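Local coordinates for Peptide/nickel transport system substrate-binding protein (Listeria monocytogenes serotype 1/2a, PDB 5KZT) that binds peptides as the OppA substrate-binding protein and probably delivers them to a membrane transporter for uptake, at residues N320-F328 against P427-L436; E339-D347 against E481-Q492. All blocks are in the same frame, centred on the assembly; numbering follows the deposited sequence.

Contact 1: N320-F328 against P427-L436; sequences NLVPEGFTF and PDYQDPSTFL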
loop_
_atom_site.group_PDB
_atom_site.type_symbol
_atom_site.label_atom_id
_atom_site.label_comp_id
_atom_site.label_asym_id
_atom_site.label_seq_id
_atom_site.Cartn_x
_atom_site.Cartn_y
_atom_site.Cartn_z
ATOM N N ASN A 320 -11.555 -8.086 -10.903
ATOM C CA ASN A 320 -11.988 -7.852 -9.544
ATOM C C ASN A 320 -11.006 -6.878 -8.894
ATOM O O ASN A 320 -9.796 -6.879 -9.193
ATOM C CB ASN A 320 -11.963 -9.126 -8.718
ATOM C CG ASN A 320 -12.861 -10.210 -9.272
ATOM O OD1 ASN A 320 -12.470 -10.932 -10.184
ATOM N ND2 ASN A 320 -14.067 -10.322 -8.725
ATOM N N LEU A 321 -11.513 -6.080 -7.971
ATOM C CA LEU A 321 -10.677 -5.272 -7.100
ATOM C C LEU A 321 -9.909 -6.141 -6.115
ATOM O O LEU A 321 -8.702 -5.942 -5.895
ATOM C CB LEU A 321 -11.536 -4.268 -6.332
ATOM C CG LEU A 321 -10.813 -3.477 -5.265
ATOM C CD1 LEU A 321 -9.627 -2.728 -5.852
ATOM C CD2 LEU A 321 -11.797 -2.546 -4.565
ATOM N N VAL A 322 -10.616 -7.091 -5.506
ATOM C CA VAL A 322 -10.017 -8.025 -4.561
ATOM C C VAL A 322 -9.230 -9.060 -5.374
ATOM O O VAL A 322 -9.747 -9.595 -6.337
ATOM C CB VAL A 322 -11.077 -8.695 -3.664
ATOM C CG1 VAL A 322 -10.454 -9.794 -2.802
ATOM C CG2 VAL A 322 -11.789 -7.645 -2.807
ATOM N N PRO A 323 -7.951 -9.282 -5.031
ATOM C CA PRO A 323 -7.134 -10.205 -5.805
ATOM C C PRO A 323 -7.510 -11.671 -5.566
ATOM O O PRO A 323 -7.974 -12.016 -4.483
ATOM C CB PRO A 323 -5.711 -9.899 -5.335
ATOM C CG PRO A 323 -5.891 -9.344 -3.976
ATOM C CD PRO A 323 -7.148 -8.551 -4.038
ATOM N N GLU A 324 -7.328 -12.501 -6.593
ATOM C CA GLU A 324 -7.565 -13.946 -6.470
ATOM C C GLU A 324 -6.534 -14.534 -5.534
ATOM O O GLU A 324 -5.407 -14.077 -5.501
ATOM C CB GLU A 324 -7.419 -14.653 -7.798
ATOM C CG GLU A 324 -8.410 -14.250 -8.863
ATOM C CD GLU A 324 -8.254 -15.124 -10.077
ATOM O OE1 GLU A 324 -8.997 -16.131 -10.187
ATOM O OE2 GLU A 324 -7.344 -14.833 -10.885
ATOM N N GLY A 325 -6.929 -15.553 -4.786
ATOM C CA GLY A 325 -6.015 -16.323 -3.953
ATOM C C GLY A 325 -5.672 -15.689 -2.614
ATOM O O GLY A 325 -4.756 -16.149 -1.951
ATOM N N PHE A 326 -6.415 -14.657 -2.206
ATOM C CA PHE A 326 -6.062 -13.862 -1.038
ATOM C C PHE A 326 -6.985 -14.025 0.179
ATOM O O PHE A 326 -6.517 -14.133 1.315
ATOM C CB PHE A 326 -5.989 -12.374 -1.434
ATOM C CG PHE A 326 -5.565 -11.480 -0.296
ATOM C CD1 PHE A 326 -4.326 -11.652 0.294
ATOM C CD2 PHE A 326 -6.417 -10.495 0.207
ATOM C CE1 PHE A 326 -3.927 -10.844 1.365
ATOM C CE2 PHE A 326 -6.029 -9.695 1.273
ATOM C CZ PHE A 326 -4.789 -9.863 1.842
ATOM N N THR A 327 -8.288 -14.013 -0.051
ATOM C CA THR A 327 -9.272 -14.021 1.030
ATOM C C THR A 327 -10.441 -14.974 0.689
ATOM O O THR A 327 -10.848 -15.069 -0.460
ATOM C CB THR A 327 -9.751 -12.579 1.289
ATOM O OG1 THR A 327 -10.645 -12.564 2.391
ATOM C CG2 THR A 327 -10.447 -12.001 0.096
ATOM N N PHE A 328 -10.951 -15.686 1.698
ATOM C CA PHE A 328 -11.833 -16.827 1.491
ATOM C C PHE A 328 -12.988 -16.809 2.473
ATOM O O PHE A 328 -12.880 -16.294 3.582
ATOM C CB PHE A 328 -11.068 -18.145 1.646
ATOM C CG PHE A 328 -9.902 -18.284 0.702
ATOM C CD1 PHE A 328 -8.658 -17.763 1.040
ATOM C CD2 PHE A 328 -10.050 -18.938 -0.517
ATOM C CE1 PHE A 328 -7.584 -17.867 0.165
ATOM C CE2 PHE A 328 -8.970 -19.067 -1.385
ATOM C CZ PHE A 328 -7.743 -18.515 -1.052
ATOM N N PRO A 427 -2.716 -5.132 0.051
ATOM C CA PRO A 427 -3.505 -5.295 1.267
ATOM C C PRO A 427 -2.724 -4.973 2.533
ATOM O O PRO A 427 -1.543 -5.282 2.610
ATOM C CB PRO A 427 -3.887 -6.766 1.230
ATOM C CG PRO A 427 -2.743 -7.412 0.507
ATOM C CD PRO A 427 -2.326 -6.427 -0.535
ATOM N N ASP A 428 -3.403 -4.401 3.520
ATOM C CA ASP A 428 -2.806 -4.132 4.842
ATOM C C ASP A 428 -3.165 -5.180 5.894
ATOM O O ASP A 428 -2.566 -5.184 6.961
ATOM C CB ASP A 428 -3.234 -2.749 5.324
ATOM C CG ASP A 428 -2.897 -1.666 4.320
ATOM O OD1 ASP A 428 -1.870 -1.797 3.627
ATOM O OD2 ASP A 428 -3.676 -0.710 4.179
ATOM N N TYR A 429 -4.129 -6.048 5.568
ATOM C CA TYR A 429 -4.527 -7.178 6.389
ATOM C C TYR A 429 -5.390 -8.090 5.522
ATOM O O TYR A 429 -5.821 -7.674 4.447
ATOM C CB TYR A 429 -5.300 -6.720 7.631
ATOM C CG TYR A 429 -6.496 -5.840 7.339
ATOM C CD1 TYR A 429 -6.364 -4.452 7.224
ATOM C CD2 TYR A 429 -7.774 -6.391 7.254
ATOM C CE1 TYR A 429 -7.467 -3.639 6.974
ATOM C CE2 TYR A 429 -8.875 -5.595 7.018
ATOM C CZ TYR A 429 -8.719 -4.223 6.861
ATOM O OH TYR A 429 -9.844 -3.481 6.622
ATOM N N GLN A 430 -5.671 -9.291 6.015
ATOM C CA GLN A 430 -6.255 -10.345 5.193
ATOM C C GLN A 430 -7.780 -10.431 5.313
ATOM O O GLN A 430 -8.319 -11.279 5.999
ATOM C CB GLN A 430 -5.569 -11.689 5.488
ATOM C CG GLN A 430 -5.794 -12.710 4.386
ATOM C CD GLN A 430 -5.227 -14.066 4.722
ATOM O OE1 GLN A 430 -4.115 -14.163 5.271
ATOM N NE2 GLN A 430 -5.993 -15.150 4.397
ATOM N N ASP A 431 -8.450 -9.530 4.615
ATOM C CA ASP A 431 -9.905 -9.438 4.610
ATOM C C ASP A 431 -10.250 -8.539 3.416
ATOM O O ASP A 431 -9.461 -7.650 3.085
ATOM C CB ASP A 431 -10.375 -8.806 5.933
ATOM C CG ASP A 431 -11.889 -8.690 6.041
ATOM O OD1 ASP A 431 -12.528 -9.638 6.531
ATOM O OD2 ASP A 431 -12.449 -7.654 5.645
ATOM N N PRO A 432 -11.412 -8.752 2.752
ATOM C CA PRO A 432 -11.741 -7.914 1.598
ATOM C C PRO A 432 -11.848 -6.409 1.875
ATOM O O PRO A 432 -11.618 -5.600 0.975
ATOM C CB PRO A 432 -13.105 -8.458 1.153
ATOM C CG PRO A 432 -13.135 -9.858 1.644
ATOM C CD PRO A 432 -12.437 -9.797 2.968
ATOM N N SER A 433 -12.184 -6.051 3.111
ATOM C CA SER A 433 -12.340 -4.652 3.507
ATOM C C SER A 433 -11.101 -3.797 3.293
ATOM O O SER A 433 -11.234 -2.596 3.052
ATOM C CB SER A 433 -12.813 -4.540 4.963
ATOM O OG SER A 433 -11.849 -5.049 5.875
ATOM N N THR A 434 -9.903 -4.378 3.366
ATOM C CA THR A 434 -8.703 -3.602 3.065
ATOM C C THR A 434 -8.786 -2.938 1.674
ATOM O O THR A 434 -8.339 -1.803 1.503
ATOM C CB THR A 434 -7.393 -4.403 3.240
ATOM O OG1 THR A 434 -6.271 -3.499 3.147
ATOM C CG2 THR A 434 -7.253 -5.539 2.218
ATOM N N PHE A 435 -9.408 -3.617 0.709
ATOM C CA PHE A 435 -9.660 -3.051 -0.626
ATOM C C PHE A 435 -10.969 -2.255 -0.708
ATOM O O PHE A 435 -11.005 -1.124 -1.226
ATOM C CB PHE A 435 -9.696 -4.175 -1.673
ATOM C CG PHE A 435 -8.355 -4.849 -1.886
ATOM C CD1 PHE A 435 -7.472 -4.366 -2.837
ATOM C CD2 PHE A 435 -7.987 -5.964 -1.136
ATOM C CE1 PHE A 435 -6.237 -4.975 -3.021
ATOM C CE2 PHE A 435 -6.751 -6.560 -1.305
ATOM C CZ PHE A 435 -5.875 -6.056 -2.253
ATOM N N LEU A 436 -12.041 -2.841 -0.208
ATOM C CA LEU A 436 -13.372 -2.260 -0.427
ATOM C C LEU A 436 -13.564 -0.925 0.298
ATOM O O LEU A 436 -14.207 -0.022 -0.236
ATOM C CB LEU A 436 -14.457 -3.257 -0.025
ATOM C CG LEU A 436 -14.489 -4.609 -0.768
ATOM C CD1 LEU A 436 -15.365 -5.613 -0.031
ATOM C CD2 LEU A 436 -14.966 -4.444 -2.192
HETATM O O HOH W 1 -10.083 -13.133 5.000
#

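Contact 2: E339-D347 against E481-Q492; sequences ESGKHLEYD and EKILLTDDVAIQ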
loop_
_atom_site.group_PDB
_atom_site.type_symbol
_atom_site.label_atom_id
_atom_site.label_comp_id
_atom_site.label_asym_id
_atom_site.label_seq_id
_atom_site.Cartn_x
_atom_site.Cartn_y
_atom_site.Cartn_z
ATOM N N GLU A 339 -16.826 -16.213 -5.802
ATOM C CA GLU A 339 -18.184 -15.831 -5.366
ATOM C C GLU A 339 -18.646 -14.519 -5.990
ATOM O O GLU A 339 -19.811 -14.374 -6.315
ATOM C CB GLU A 339 -18.279 -15.752 -3.834
ATOM C CG GLU A 339 -17.934 -17.067 -3.155
ATOM C CD GLU A 339 -18.094 -17.037 -1.658
ATOM O OE1 GLU A 339 -17.970 -15.958 -1.042
ATOM O OE2 GLU A 339 -18.332 -18.112 -1.101
ATOM N N SER A 340 -17.735 -13.561 -6.142
ATOM C CA SER A 340 -18.062 -12.276 -6.761
ATOM C C SER A 340 -18.289 -12.384 -8.268
ATOM O O SER A 340 -19.078 -11.620 -8.835
ATOM C CB SER A 340 -16.945 -11.269 -6.511
ATOM O OG SER A 340 -17.392 -9.952 -6.770
ATOM N N GLY A 341 -17.572 -13.312 -8.906
ATOM C CA GLY A 341 -17.511 -13.394 -10.361
ATOM C C GLY A 341 -16.705 -12.279 -10.996
ATOM O O GLY A 341 -16.168 -11.373 -10.308
ATOM N N LYS A 342 -16.623 -12.327 -12.319
ATOM C CA LYS A 342 -15.900 -11.302 -13.065
ATOM C C LYS A 342 -16.771 -10.055 -13.237
ATOM O O LYS A 342 -17.982 -10.161 -13.325
ATOM C CB LYS A 342 -15.442 -11.834 -14.417
ATOM C CG LYS A 342 -14.399 -12.926 -14.309
ATOM C CD LYS A 342 -14.070 -13.482 -15.682
ATOM C CE LYS A 342 -12.912 -14.470 -15.666
ATOM N NZ LYS A 342 -13.108 -15.579 -14.683
ATOM N N HIS A 343 -16.123 -8.891 -13.265
ATOM C CA HIS A 343 -16.761 -7.616 -13.550
ATOM C C HIS A 343 -15.988 -6.848 -14.607
ATOM O O HIS A 343 -14.763 -6.965 -14.673
ATOM C CB HIS A 343 -16.805 -6.780 -12.276
ATOM C CG HIS A 343 -17.374 -7.509 -11.116
ATOM N ND1 HIS A 343 -18.716 -7.481 -10.807
ATOM C CD2 HIS A 343 -16.791 -8.318 -10.203
ATOM C CE1 HIS A 343 -18.931 -8.235 -9.745
ATOM N NE2 HIS A 343 -17.782 -8.762 -9.364
ATOM N N LEU A 344 -16.707 -6.068 -15.421
ATOM C CA LEU A 344 -16.110 -5.156 -16.413
ATOM C C LEU A 344 -15.011 -5.824 -17.259
ATOM O O LEU A 344 -13.851 -5.384 -17.291
ATOM C CB LEU A 344 -15.551 -3.895 -15.733
ATOM C CG LEU A 344 -16.533 -3.101 -14.855
ATOM C CD1 LEU A 344 -15.765 -2.038 -14.063
ATOM C CD2 LEU A 344 -17.654 -2.478 -15.656
ATOM N N GLU A 345 -15.406 -6.900 -17.925
ATOM C CA GLU A 345 -14.524 -7.629 -18.825
ATOM C C GLU A 345 -14.295 -6.863 -20.121
ATOM O O GLU A 345 -15.214 -6.252 -20.661
ATOM C CB GLU A 345 -15.091 -9.020 -19.121
ATOM C CG GLU A 345 -15.129 -9.914 -17.888
ATOM C CD GLU A 345 -15.653 -11.310 -18.182
ATOM O OE1 GLU A 345 -14.908 -12.121 -18.751
ATOM O OE2 GLU A 345 -16.805 -11.601 -17.817
ATOM N N TYR A 346 -13.065 -6.912 -20.614
ATOM C CA TYR A 346 -12.707 -6.336 -21.909
ATOM C C TYR A 346 -13.691 -6.691 -23.017
ATOM O O TYR A 346 -13.939 -7.871 -23.273
ATOM C CB TYR A 346 -11.322 -6.815 -22.303
ATOM C CG TYR A 346 -10.893 -6.480 -23.720
ATOM C CD1 TYR A 346 -10.740 -5.155 -24.132
ATOM C CD2 TYR A 346 -10.618 -7.493 -24.641
ATOM C CE1 TYR A 346 -10.328 -4.848 -25.417
ATOM C CE2 TYR A 346 -10.200 -7.193 -25.923
ATOM C CZ TYR A 346 -10.059 -5.883 -26.307
ATOM O OH TYR A 346 -9.639 -5.608 -27.577
ATOM N N ASP A 347 -14.226 -5.662 -23.668
ATOM C CA ASP A 347 -15.251 -5.812 -24.712
ATOM C C ASP A 347 -15.305 -4.524 -25.544
ATOM O O ASP A 347 -15.932 -3.548 -25.134
ATOM C CB ASP A 347 -16.617 -6.106 -24.057
ATOM C CG ASP A 347 -17.697 -6.520 -25.052
ATOM O OD1 ASP A 347 -17.832 -5.914 -26.143
ATOM O OD2 ASP A 347 -18.448 -7.464 -24.715
ATOM N N GLU A 481 -18.774 -5.504 -4.211
ATOM C CA GLU A 481 -17.921 -5.387 -5.386
ATOM C C GLU A 481 -18.741 -5.211 -6.667
ATOM O O GLU A 481 -18.332 -4.491 -7.590
ATOM C CB GLU A 481 -16.942 -6.567 -5.507
ATOM C CG GLU A 481 -15.820 -6.274 -6.505
ATOM C CD GLU A 481 -14.746 -7.348 -6.559
ATOM O OE1 GLU A 481 -13.562 -6.997 -6.473
ATOM O OE2 GLU A 481 -15.081 -8.538 -6.701
ATOM N N LYS A 482 -19.892 -5.873 -6.734
ATOM C CA LYS A 482 -20.792 -5.689 -7.882
ATOM C C LYS A 482 -21.278 -4.250 -8.036
ATOM O O LYS A 482 -21.362 -3.730 -9.152
ATOM C CB LYS A 482 -21.993 -6.609 -7.785
ATOM C CG LYS A 482 -22.732 -6.720 -9.107
ATOM C CD LYS A 482 -24.067 -7.428 -8.950
ATOM C CE LYS A 482 -24.842 -7.395 -10.247
ATOM N NZ LYS A 482 -25.584 -6.124 -10.464
ATOM N N ILE A 483 -21.582 -3.620 -6.911
ATOM C CA ILE A 483 -22.011 -2.222 -6.895
ATOM C C ILE A 483 -20.878 -1.327 -7.426
ATOM O O ILE A 483 -21.077 -0.490 -8.301
ATOM C CB ILE A 483 -22.414 -1.767 -5.468
ATOM C CG1 ILE A 483 -23.612 -2.573 -4.964
ATOM C CG2 ILE A 483 -22.764 -0.276 -5.467
ATOM C CD1 ILE A 483 -23.942 -2.344 -3.517
ATOM N N LEU A 484 -19.688 -1.526 -6.887
ATOM C CA LEU A 484 -18.523 -0.694 -7.229
ATOM C C LEU A 484 -18.159 -0.793 -8.716
ATOM O O LEU A 484 -17.907 0.218 -9.369
ATOM C CB LEU A 484 -17.322 -1.108 -6.378
ATOM C CG LEU A 484 -16.058 -0.269 -6.466
ATOM C CD1 LEU A 484 -16.276 1.067 -5.790
ATOM C CD2 LEU A 484 -14.860 -0.981 -5.844
ATOM N N LEU A 485 -18.143 -2.024 -9.223
ATOM C CA LEU A 485 -17.606 -2.309 -10.540
ATOM C C LEU A 485 -18.698 -2.392 -11.605
ATOM O O LEU A 485 -18.809 -1.495 -12.421
ATOM C CB LEU A 485 -16.747 -3.593 -10.496
ATOM C CG LEU A 485 -15.574 -3.527 -9.513
ATOM C CD1 LEU A 485 -14.776 -4.827 -9.526
ATOM C CD2 LEU A 485 -14.656 -2.330 -9.776
ATOM N N THR A 486 -19.510 -3.444 -11.572
ATOM C CA THR A 486 -20.525 -3.653 -12.594
ATOM C C THR A 486 -21.547 -2.511 -12.647
ATOM O O THR A 486 -21.823 -1.990 -13.724
ATOM C CB THR A 486 -21.221 -5.010 -12.404
ATOM O OG1 THR A 486 -20.260 -6.055 -12.593
ATOM C CG2 THR A 486 -22.384 -5.200 -13.402
ATOM N N ASP A 487 -22.080 -2.117 -11.488
ATOM C CA ASP A 487 -23.151 -1.116 -11.436
ATOM C C ASP A 487 -22.662 0.326 -11.676
ATOM O O ASP A 487 -23.284 1.063 -12.428
ATOM C CB ASP A 487 -23.919 -1.193 -10.102
ATOM C CG ASP A 487 -24.490 -2.590 -9.808
ATOM O OD1 ASP A 487 -24.505 -3.460 -10.735
ATOM O OD2 ASP A 487 -24.908 -2.823 -8.640
ATOM N N ASP A 488 -21.575 0.736 -11.006
ATOM C CA ASP A 488 -21.126 2.140 -11.009
ATOM C C ASP A 488 -19.878 2.424 -11.836
ATOM O O ASP A 488 -19.607 3.570 -12.158
ATOM C CB ASP A 488 -20.882 2.624 -9.573
ATOM C CG ASP A 488 -22.161 2.729 -8.753
ATOM O OD1 ASP A 488 -23.253 2.494 -9.290
ATOM O OD2 ASP A 488 -22.106 3.049 -7.549
ATOM N N VAL A 489 -19.102 1.405 -12.177
ATOM C CA VAL A 489 -17.819 1.635 -12.867
ATOM C C VAL A 489 -16.994 2.737 -12.153
ATOM O O VAL A 489 -16.498 3.678 -12.782
ATOM C CB VAL A 489 -18.022 2.003 -14.363
ATOM C CG1 VAL A 489 -16.763 1.682 -15.157
ATOM C CG2 VAL A 489 -19.220 1.280 -14.976
ATOM N N ALA A 490 -16.888 2.635 -10.825
ATOM C CA ALA A 490 -16.117 3.605 -10.016
ATOM C C ALA A 490 -14.637 3.582 -10.407
ATOM O O ALA A 490 -13.965 4.626 -10.423
ATOM C CB ALA A 490 -16.252 3.262 -8.538
ATOM N N ILE A 491 -14.149 2.367 -10.654
ATOM C CA ILE A 491 -12.753 2.090 -11.076
ATOM C C ILE A 491 -12.755 0.941 -12.063
ATOM O O ILE A 491 -13.780 0.297 -12.246
ATOM C CB ILE A 491 -11.879 1.657 -9.894
ATOM C CG1 ILE A 491 -12.440 0.402 -9.215
ATOM C CG2 ILE A 491 -11.750 2.794 -8.896
ATOM C CD1 ILE A 491 -11.458 -0.263 -8.307
ATOM N N GLN A 492 -11.611 0.669 -12.676
ATOM C CA GLN A 492 -11.460 -0.497 -13.555
ATOM C C GLN A 492 -10.202 -1.274 -13.192
ATOM O O GLN A 492 -9.101 -0.877 -13.560
ATOM C CB GLN A 492 -11.430 -0.091 -15.042
ATOM C CG GLN A 492 -11.149 -1.225 -16.052
ATOM C CD GLN A 492 -12.112 -2.414 -15.971
ATOM O OE1 GLN A 492 -12.451 -2.875 -14.887
ATOM N NE2 GLN A 492 -12.550 -2.923 -17.134
HETATM O O HOH W 2 -12.674 -5.434 -13.640
HETATM O O HOH W 3 -19.529 -5.928 -15.260
#

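Contact 1: N320-F328 against P427-L436
Pro323 and Phe435 meet at the tight centre of this contact: the proline lays CD over one face of the phenylalanine ring, 3.7 Å from the ring centroid, in a CH-pi contact displaced toward the rim. Leu321 closes in at the root of the same side chain, its CG 3.8 Å from Phe435 CB, while Val322 bridges Phe435 CB and Pro432 CB with its CG2 methyl. A second aromatic, Phe326, joins from further along the loop. A chi1 of -177° swings the Phe326 ring away from its own backbone N and in between Pro427 and Gln430, so that CZ lies 3.3 Å from Pro427 CB and CE2 comes to the edge of the Phe435 ring. Gln430 CG sits over one Phe326 face, 4.2 Å from the centroid, and Tyr429 O lies at the ring edge.

Toward Gln430, the exposed residue of the contact, packing gives way to water. Thr327 OG1 touches Pro432 CD at 3.3 Å, yet its link to the backbone of Gln430 is indirect: one water stands 2.7 Å from Thr327 OG1 and donates to Gln430 O. Within 427-436, Asp431 OD2 is gripped from opposite faces of the carboxylate by Ser433 N and Ser433 OG, and also forms a salt bridge with Arg473. Asp428, just after Pro427, hydrogen-bonds the backbone of the bound peptide through OD1. The loop 320-328, with a type II turn from Pro323 to Phe326, thus packs against the segment that carries the peptide-binding Asp428 and whose Asp431 caps the turn into helix 433-436, within the periplasmic-binding-protein fold of the family 5 solute-binding proteins.

Contact 2: E339-D347 against E481-Q492
Ser340 and His343, at and just beyond the C-terminal end of helix 336-340, meet the last turns of helix 471-487, which ends in a pi-type turn before strand 491-503 of the mixed sheet, a helix-to-strand connection within the periplasmic-binding-protein fold. Three side-chain hydrogen bonds cross the interface. Ser340 OG donates to the anti lone pair of Glu481 OE2, at 2.7 Å, and itself accepts from His343 NE2 close to the imidazole plane. The other ring nitrogen, His343 ND1, pairs with Thr486 OG1 at 2.8 Å, with either atom able to donate. Held at both nitrogens, the ring is fixed in its rotation.

Apolar packing centres on Leu344. Its CG, anti to the carbonyl carbon (chi1 -55°), carries CD1 to 4.0 Å from both Leu485 CB and Val489 CG1. His343 CB also rests 3.7 Å from Leu485 CB. Ile491 O, buried here without a polar partner, faces the same leucine methyl.

Two waters bridge the segments, one from His343 O to Gln492 OE1, the other between Leu344 N and Thr486 OG1. The Gln492 side chain bends at chi2 (56°), and its NE2 donates to Leu344 O at 2.8 Å, 21° out of the carbonyl plane.

Overall arrangement
From the N terminus, the chain leaves strand 316-317 through 320-328, enters 339-347 on the last turn of helix 336-340, and returns much later with 427-436 and then 481-492. Contact 1 closes a loop of 98 intervening residues and contact 2 one of 133; the two loops cross, because their segments alternate. Their centres lie about 15 Å apart, and Asn320 joins them: its ND2 probably hydrogen-bonds both Gly341 O and Glu481 OE2, while Leu321 packs on Leu484. Together they tie the loops flanking helix 336-340 to helix 433-436 and the preceding loop, whose Asp428 meets the peptide, and to the end of helix 471-487, where strand 491-503 enters the mixed sheet.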